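Local coordinates for putative uncharacterized protein PH0242 (PDB 3VU1), which is the C-terminal globular domain of an archaeal oligosaccharyltransferase of the AglB family, a multidomain, mostly beta-strand protein fragment that binds a calcium ion in the model, at residues A[418-423]-A[450-455]. Numbering follows the deposited sequence.
Sequences DTFFIT and SSYKEK
Tyr452 extends from its helix to meet two side chains of the strand: Asp418 at its hydroxyl and Phe420 over one ring face. At the hydroxyl, Tyr452 OH donates to Asp418 OD1 over 2.7 Å. Asp418 OD1 lies at the edge of the phenol, in the ring plane, while the carboxylate is turned 85° from the ring, and the hydroxyl meets OD1 from above the carboxylate plane, 43° out of it. At the other end, Phe420 CE1 lies 3.5 Å from Tyr452 CG, set toward the rim of the face, while Phe420 CZ touches Tyr452 CB at 3.8 Å. The two rings meet obliquely, with centroids 4.9 Å apart; their side chains run past each other in opposite directions. With CG anti to the backbone N (chi1 -160°), the Tyr452 ring extends from the helix to meet both partners. Asp418 and Phe420, two residues apart, are both directed toward the helix, and Thr419 between them points away. This is a helix packed on a beta sheet in the Peripheral 2 region of the oligosaccharyltransferase: helix 448-460 packs against strand 412-431 at the surface, the centre of the contact about 25 Å from the centre of the chain. Backbone hydrogen bonds between Asp418 and Phe395 and between Phe420 and Ala393 tie the strand to its antiparallel neighbour, 385-401, with a classic beta bulge where Ile422 and Thr423 face Leu391. Behind the first shell, Phe395 meets the Tyr452 ring as well. Asp418 OD1 is also hydrogen-bonded to Tyr397 OH, so one carboxylate oxygen serves two tyrosines.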
loop_
_atom_site.group_PDB
_atom_site.type_symbol
_atom_site.label_atom_id
_atom_site.label_comp_id
_atom_site.label_asym_id
_atom_site.label_seq_id
_atom_site.Cartn_x
_atom_site.Cartn_y
_atom_site.Cartn_z
ATOM N N ASP A 418 5.471 -0.956 -15.455
ATOM C CA ASP A 418 5.449 -2.275 -16.102
ATOM C C ASP A 418 6.701 -3.083 -15.760
ATOM O O ASP A 418 7.832 -2.570 -15.809
ATOM C CB ASP A 418 5.280 -2.154 -17.614
ATOM C CG ASP A 418 4.188 -1.137 -18.012
ATOM O OD1 ASP A 418 4.320 -0.540 -19.122
ATOM O OD2 ASP A 418 3.210 -0.924 -17.237
ATOM N N THR A 419 6.489 -4.339 -15.381
ATOM C CA THR A 419 7.571 -5.251 -15.110
ATOM C C THR A 419 7.430 -6.430 -16.069
ATOM O O THR A 419 6.319 -6.760 -16.487
ATOM C CB THR A 419 7.503 -5.820 -13.683
ATOM O OG1 THR A 419 6.332 -6.636 -13.564
ATOM C CG2 THR A 419 7.462 -4.720 -12.650
ATOM N N PHE A 420 8.554 -7.044 -16.434
ATOM C CA PHE A 420 8.553 -8.263 -17.210
ATOM C C PHE A 420 9.859 -8.972 -17.004
ATOM O O PHE A 420 10.879 -8.343 -16.725
ATOM C CB PHE A 420 8.228 -8.039 -18.706
ATOM C CG PHE A 420 9.167 -7.105 -19.442
ATOM C CD1 PHE A 420 8.871 -5.742 -19.569
ATOM C CD2 PHE A 420 10.330 -7.591 -20.064
ATOM C CE1 PHE A 420 9.727 -4.887 -20.287
ATOM C CE2 PHE A 420 11.191 -6.732 -20.767
ATOM C CZ PHE A 420 10.889 -5.380 -20.890
ATOM N N PHE A 421 9.814 -10.294 -17.099
ATOM C CA PHE A 421 11.004 -11.118 -16.969
ATOM C C PHE A 421 11.745 -11.203 -18.293
ATOM O O PHE A 421 11.193 -11.654 -19.289
ATOM C CB PHE A 421 10.629 -12.493 -16.439
ATOM C CG PHE A 421 10.163 -12.461 -15.018
ATOM C CD1 PHE A 421 8.843 -12.732 -14.699
ATOM C CD2 PHE A 421 11.047 -12.114 -13.988
ATOM C CE1 PHE A 421 8.417 -12.681 -13.375
ATOM C CE2 PHE A 421 10.624 -12.061 -12.661
ATOM C CZ PHE A 421 9.308 -12.349 -12.357
ATOM N N ILE A 422 12.993 -10.737 -18.297
ATOM C CA ILE A 422 13.819 -10.692 -19.507
ATOM C C ILE A 422 14.318 -12.102 -19.832
ATOM O O ILE A 422 14.119 -12.586 -20.934
ATOM C CB ILE A 422 15.023 -9.732 -19.347
ATOM C CG1 ILE A 422 14.558 -8.323 -18.983
ATOM C CG2 ILE A 422 15.872 -9.686 -20.614
ATOM C CD1 ILE A 422 15.556 -7.604 -18.099
ATOM N N THR A 423 14.942 -12.759 -18.855
ATOM C CA THR A 423 15.534 -14.059 -19.067
ATOM C C THR A 423 15.682 -14.791 -17.745
ATOM O O THR A 423 15.866 -14.167 -16.693
ATOM C CB THR A 423 16.924 -13.950 -19.733
ATOM O OG1 THR A 423 17.402 -15.260 -20.030
ATOM C CG2 THR A 423 17.957 -13.276 -18.800
ATOM N N SER A 450 15.355 -1.748 -25.289
ATOM C CA SER A 450 15.032 -0.872 -26.425
ATOM C C SER A 450 13.738 -1.265 -27.110
ATOM O O SER A 450 12.945 -0.413 -27.524
ATOM C CB SER A 450 16.150 -0.919 -27.451
ATOM O OG SER A 450 17.302 -0.289 -26.935
ATOM N N SER A 451 13.551 -2.572 -27.245
ATOM C CA SER A 451 12.349 -3.132 -27.819
ATOM C C SER A 451 11.098 -2.555 -27.132
ATOM O O SER A 451 10.226 -1.971 -27.810
ATOM C CB SER A 451 12.424 -4.636 -27.666
ATOM O OG SER A 451 11.151 -5.199 -27.760
ATOM N N TYR A 452 11.050 -2.680 -25.792
ATOM C CA TYR A 452 9.929 -2.203 -24.985
ATOM C C TYR A 452 9.807 -0.671 -25.011
ATOM O O TYR A 452 8.699 -0.128 -25.104
ATOM C CB TYR A 452 10.028 -2.737 -23.545
ATOM C CG TYR A 452 8.706 -2.694 -22.815
ATOM C CD1 TYR A 452 7.703 -3.641 -23.085
ATOM C CD2 TYR A 452 8.431 -1.669 -21.884
ATOM C CE1 TYR A 452 6.469 -3.580 -22.452
ATOM C CE2 TYR A 452 7.200 -1.592 -21.245
ATOM C CZ TYR A 452 6.228 -2.550 -21.531
ATOM O OH TYR A 452 5.025 -2.487 -20.888
ATOM N N LYS A 453 10.954 0.008 -24.950
ATOM C CA LYS A 453 11.044 1.469 -25.046
ATOM C C LYS A 453 10.404 1.986 -26.328
ATOM O O LYS A 453 9.650 2.952 -26.298
ATOM C CB LYS A 453 12.507 1.856 -25.028
ATOM C CG LYS A 453 12.835 3.278 -24.628
ATOM C CD LYS A 453 14.324 3.314 -24.264
ATOM C CE LYS A 453 14.859 4.718 -23.996
ATOM N NZ LYS A 453 14.407 5.677 -25.041
ATOM N N GLU A 454 10.720 1.341 -27.457
ATOM C CA GLU A 454 10.095 1.643 -28.750
ATOM C C GLU A 454 8.581 1.393 -28.697
ATOM O O GLU A 454 7.793 2.203 -29.190
ATOM C CB GLU A 454 10.727 0.810 -29.875
ATOM C CG GLU A 454 11.980 1.421 -30.500
ATOM C CD GLU A 454 13.006 0.377 -30.991
ATOM O OE1 GLU A 454 12.625 -0.730 -31.463
ATOM O OE2 GLU A 454 14.222 0.667 -30.910
ATOM N N LYS A 455 8.180 0.272 -28.103
ATOM C CA LYS A 455 6.761 -0.056 -28.000
ATOM C C LYS A 455 5.995 1.103 -27.315
ATOM O O LYS A 455 5.017 1.628 -27.873
ATOM C CB LYS A 455 6.600 -1.416 -27.315
ATOM C CG LYS A 455 5.213 -2.029 -27.364
ATOM C CD LYS A 455 4.520 -2.002 -25.997
ATOM C CE LYS A 455 2.994 -2.031 -26.096
ATOM N NZ LYS A 455 2.456 -3.285 -26.699
#